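Local atomic coordinates of protease inhibitor SGPI-2 (Schistocerca gregaria, PDB entry 3TVJ), a protein that inhibits serine proteases, the natural inhibitor being active in vitro against alpha-chymotrypsin and pancreatic elastase. Residues D15-C20 against T32-N37. The protein carries 5 engineered substitutions. Sequence-based numbering, arbitrary orientation. Where two conformers were deposited one is given.
Sequences DKCNTC and TKLWCN. Engineered in segment 32-37: Lys33 (natural residue Leu), Leu34 (natural residue Lys), Trp35 (natural residue Ala), Asn37 (natural residue Pro).
Asn18 turns its CG beside its own backbone N (chi1 -81°), while Thr32 tucks OG1 in over its own backbone, and the two side chains pass alongside each other, running opposite ways. This is the binding loop of a pacifastin-family inhibitor, held against the middle strand of its three-stranded antiparallel sheet; the reactive bond joins the engineered Lys33 and Leu34. The Asn18 amide grips the backbone of Leu34 at two points: OD1 accepts Leu34 N on an in-plane lone pair at 2.9 Å, and ND2 gives a nearly straight bond (177°) to Leu34 O at 2.8 Å. OD1 also receives the hydroxyl of Thr32, OG1 to OD1 2.7 Å. That OG1 accepts Thr19 N in turn, and Thr32 N bonds Thr19 O. With an alanine in place of Asn18, Leu34 N and O and the Thr32 hydroxyl would probably lose these mates, leaving the reactive loop freer to move. Lys33 NZ hydrogen-bonds the backbone of another protein's chain, one strand of which pairs antiparallel with Thr32, engineered Trp35 and Cys36. Beyond the amide the loop is tied covalently: Cys17 SG, 3.7 Å from Leu34 CB, bonds Cys36 SG at 2.0 Å with a disulfide torsion of -87°.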
ATOM      1  N   ASP C  15       5.506 -10.011  22.054  1.00 18.97           N
ATOM      2  CA  ASP C  15       6.714  -9.322  22.459  1.00 17.86           C
ATOM      3  C   ASP C  15       6.334  -7.839  22.337  1.00 16.75           C
ATOM      4  O   ASP C  15       6.505  -7.206  21.326  1.00 16.46           O
ATOM      5  CB  ASP C  15       7.876  -9.768  21.538  1.00 18.66           C
ATOM      6  CG  ASP C  15       9.226  -9.122  21.885  1.00 22.28           C
ATOM      7  OD1 ASP C  15       9.980  -8.720  20.961  1.00 26.36           O
ATOM      8  OD2 ASP C  15       9.501  -8.936  23.048  1.00 25.27           O
ATOM      9  N   LYS C  16       5.916  -7.317  23.471  1.00 17.90           N
ATOM     10  CA  LYS C  16       5.304  -5.994  23.554  0.50 16.07           C
ATOM     11  C   LYS C  16       4.255  -5.877  22.449  1.00 16.16           C
ATOM     12  O   LYS C  16       3.265  -6.601  22.463  1.00 17.38           O
ATOM     13  CB  LYS C  16       6.356  -4.854  23.578  0.50 15.50           C
ATOM     14  CG  LYS C  16       6.768  -4.420  25.027  0.50 18.11           C
ATOM     15  CD  LYS C  16       7.702  -3.167  25.020  0.50 19.67           C
ATOM     16  CE  LYS C  16       8.399  -2.927  26.319  0.50 20.54           C
ATOM     17  NZ  LYS C  16       8.754  -1.485  26.717  0.50 15.97           N
ATOM     18  N   CYS C  17       4.496  -5.027  21.450  1.00 16.58           N
ATOM     19  CA  CYS C  17       3.477  -4.774  20.420  1.00 15.71           C
ATOM     20  C   CYS C  17       3.539  -5.692  19.232  1.00 14.61           C
ATOM     21  O   CYS C  17       2.659  -5.647  18.384  1.00 17.17           O
ATOM     22  CB  CYS C  17       3.590  -3.348  19.906  1.00 15.11           C
ATOM     23  SG  CYS C  17       4.960  -3.009  18.761  1.00 15.04           S
ATOM     24  N   ASN C  18       4.567  -6.548  19.180  1.00 15.26           N
ATOM     25  CA  ASN C  18       4.740  -7.463  18.087  1.00 15.23           C
ATOM     26  C   ASN C  18       4.249  -8.876  18.429  1.00 15.38           C
ATOM     27  O   ASN C  18       4.158  -9.256  19.613  1.00 17.75           O
ATOM     28  CB  ASN C  18       6.209  -7.525  17.656  1.00 14.57           C
ATOM     29  CG  ASN C  18       6.599  -6.365  16.740  1.00 13.36           C
ATOM     30  OD1 ASN C  18       5.939  -6.150  15.681  1.00 12.93           O
ATOM     31  ND2 ASN C  18       7.568  -5.510  17.205  1.00 15.12           N
ATOM     32  N   THR C  19       3.868  -9.584  17.377  1.00 13.99           N
ATOM     33  CA  THR C  19       3.485 -10.982  17.449  1.00 16.19           C
ATOM     34  C   THR C  19       4.633 -11.818  16.954  1.00 13.18           C
ATOM     35  O   THR C  19       5.224 -11.558  15.903  1.00 13.57           O
ATOM     36  CB  THR C  19       2.209 -11.250  16.651  1.00 17.84           C
ATOM     37  OG1 THR C  19       1.172 -10.343  17.158  1.00 22.74           O
ATOM     38  CG2 THR C  19       1.783 -12.713  16.832  1.00 23.06           C
ATOM     39  N   CYS C  20       4.923 -12.842  17.685  1.00 14.12           N
ATOM     40  CA  CYS C  20       6.067 -13.728  17.422  1.00 13.70           C
ATOM     41  C   CYS C  20       5.636 -15.168  17.499  1.00 14.65           C
ATOM     42  O   CYS C  20       4.704 -15.513  18.235  1.00 15.01           O
ATOM     43  CB  CYS C  20       7.213 -13.528  18.445  1.00 14.99           C
ATOM     44  SG  CYS C  20       7.819 -11.820  18.654  1.00 14.67           S
ATOM     45  N   THR C  32       6.694 -10.124  13.858  1.00 11.42           N
ATOM     46  CA  THR C  32       6.265  -9.001  13.075  1.00 11.53           C
ATOM     47  C   THR C  32       7.176  -7.754  13.218  1.00 11.51           C
ATOM     48  O   THR C  32       8.070  -7.760  14.053  1.00 10.91           O
ATOM     49  CB  THR C  32       4.826  -8.643  13.358  1.00 11.97           C
ATOM     50  OG1 THR C  32       4.670  -8.338  14.760  1.00 12.59           O
ATOM     51  CG2 THR C  32       3.862  -9.768  12.970  1.00 12.29           C
ATOM     52  N   LYS C  33       7.030  -6.766  12.321  1.00 10.75           N
ATOM     53  CA  LYS C  33       7.980  -5.642  12.151  1.00 10.01           C
ATOM     54  C   LYS C  33       7.333  -4.274  12.484  1.00 10.81           C
ATOM     55  O   LYS C  33       7.670  -3.296  11.848  1.00 10.39           O
ATOM     56  CB  LYS C  33       8.558  -5.701  10.723  1.00  9.71           C
ATOM     57  CG  LYS C  33       9.541  -6.894  10.557  1.00 10.90           C
ATOM     58  CD  LYS C  33      10.072  -7.096   9.176  1.00  8.36           C
ATOM     59  CE  LYS C  33      11.075  -8.228   9.037  1.00 11.41           C
ATOM     60  NZ  LYS C  33      11.655  -8.325   7.624  1.00  9.62           N
ATOM     61  N   LEU C  34       6.618  -4.229  13.620  1.00 10.15           N
ATOM     62  CA  LEU C  34       6.216  -2.966  14.180  1.00 11.24           C
ATOM     63  C   LEU C  34       7.338  -2.421  15.065  1.00 10.15           C
ATOM     64  O   LEU C  34       8.078  -3.139  15.724  1.00 12.39           O
ATOM     65  CB  LEU C  34       4.916  -3.143  15.046  1.00 11.66           C
ATOM     66  CG  LEU C  34       3.713  -3.738  14.331  1.00 12.98           C
ATOM     67  CD1 LEU C  34       2.645  -4.085  15.453  1.00 10.92           C
ATOM     68  CD2 LEU C  34       3.192  -2.753  13.309  1.00 11.15           C
ATOM     69  N   TRP C  35       7.425  -1.097  15.112  1.00 10.97           N
ATOM     70  CA  TRP C  35       8.270  -0.389  16.072  1.00  9.66           C
ATOM     71  C   TRP C  35       7.361   0.004  17.244  1.00 11.33           C
ATOM     72  O   TRP C  35       6.440   0.820  17.075  1.00 12.70           O
ATOM     73  CB  TRP C  35       9.011   0.801  15.514  1.00 11.78           C
ATOM     74  CG  TRP C  35       9.846   1.558  16.472  1.00 11.33           C
ATOM     75  CD1 TRP C  35       9.384   2.386  17.491  1.00 12.70           C
ATOM     76  CD2 TRP C  35      11.283   1.572  16.575  1.00 12.10           C
ATOM     77  NE1 TRP C  35      10.434   2.922  18.161  1.00 13.66           N
ATOM     78  CE2 TRP C  35      11.606   2.411  17.654  1.00 15.20           C
ATOM     79  CE3 TRP C  35      12.297   0.999  15.856  1.00 14.13           C
ATOM     80  CZ2 TRP C  35      12.940   2.667  18.022  1.00 16.09           C
ATOM     81  CZ3 TRP C  35      13.628   1.261  16.189  1.00 16.89           C
ATOM     82  CH2 TRP C  35      13.946   2.100  17.269  1.00 19.10           C
ATOM     83  N   CYS C  36       7.620  -0.566  18.417  1.00 11.34           N
ATOM     84  CA  CYS C  36       6.784  -0.320  19.571  1.00 13.30           C
ATOM     85  C   CYS C  36       7.304   0.991  20.203  1.00 15.23           C
ATOM     86  O   CYS C  36       8.479   1.120  20.567  1.00 16.63           O
ATOM     87  CB  CYS C  36       6.878  -1.465  20.600  1.00 14.65           C
ATOM     88  SG  CYS C  36       6.642  -3.123  19.878  1.00 14.89           S
ATOM     89  N   ASN C  37       6.484   2.027  20.199  1.00 17.95           N
ATOM     90  CA  ASN C  37       6.914   3.327  20.622  1.00 20.37           C
ATOM     91  C   ASN C  37       7.265   3.281  22.129  1.00 26.10           C
ATOM     92  O   ASN C  37       8.066   4.091  22.585  1.00 27.71           O
ATOM     93  CB  ASN C  37       5.913   4.405  20.236  1.00 19.57           C
ATOM     94  CG  ASN C  37       5.866   4.635  18.682  1.00 16.64           C
ATOM     95  OD1 ASN C  37       6.863   4.439  17.965  1.00 22.00           O
ATOM     96  ND2 ASN C  37       4.741   5.128  18.187  1.00 24.53           N
TER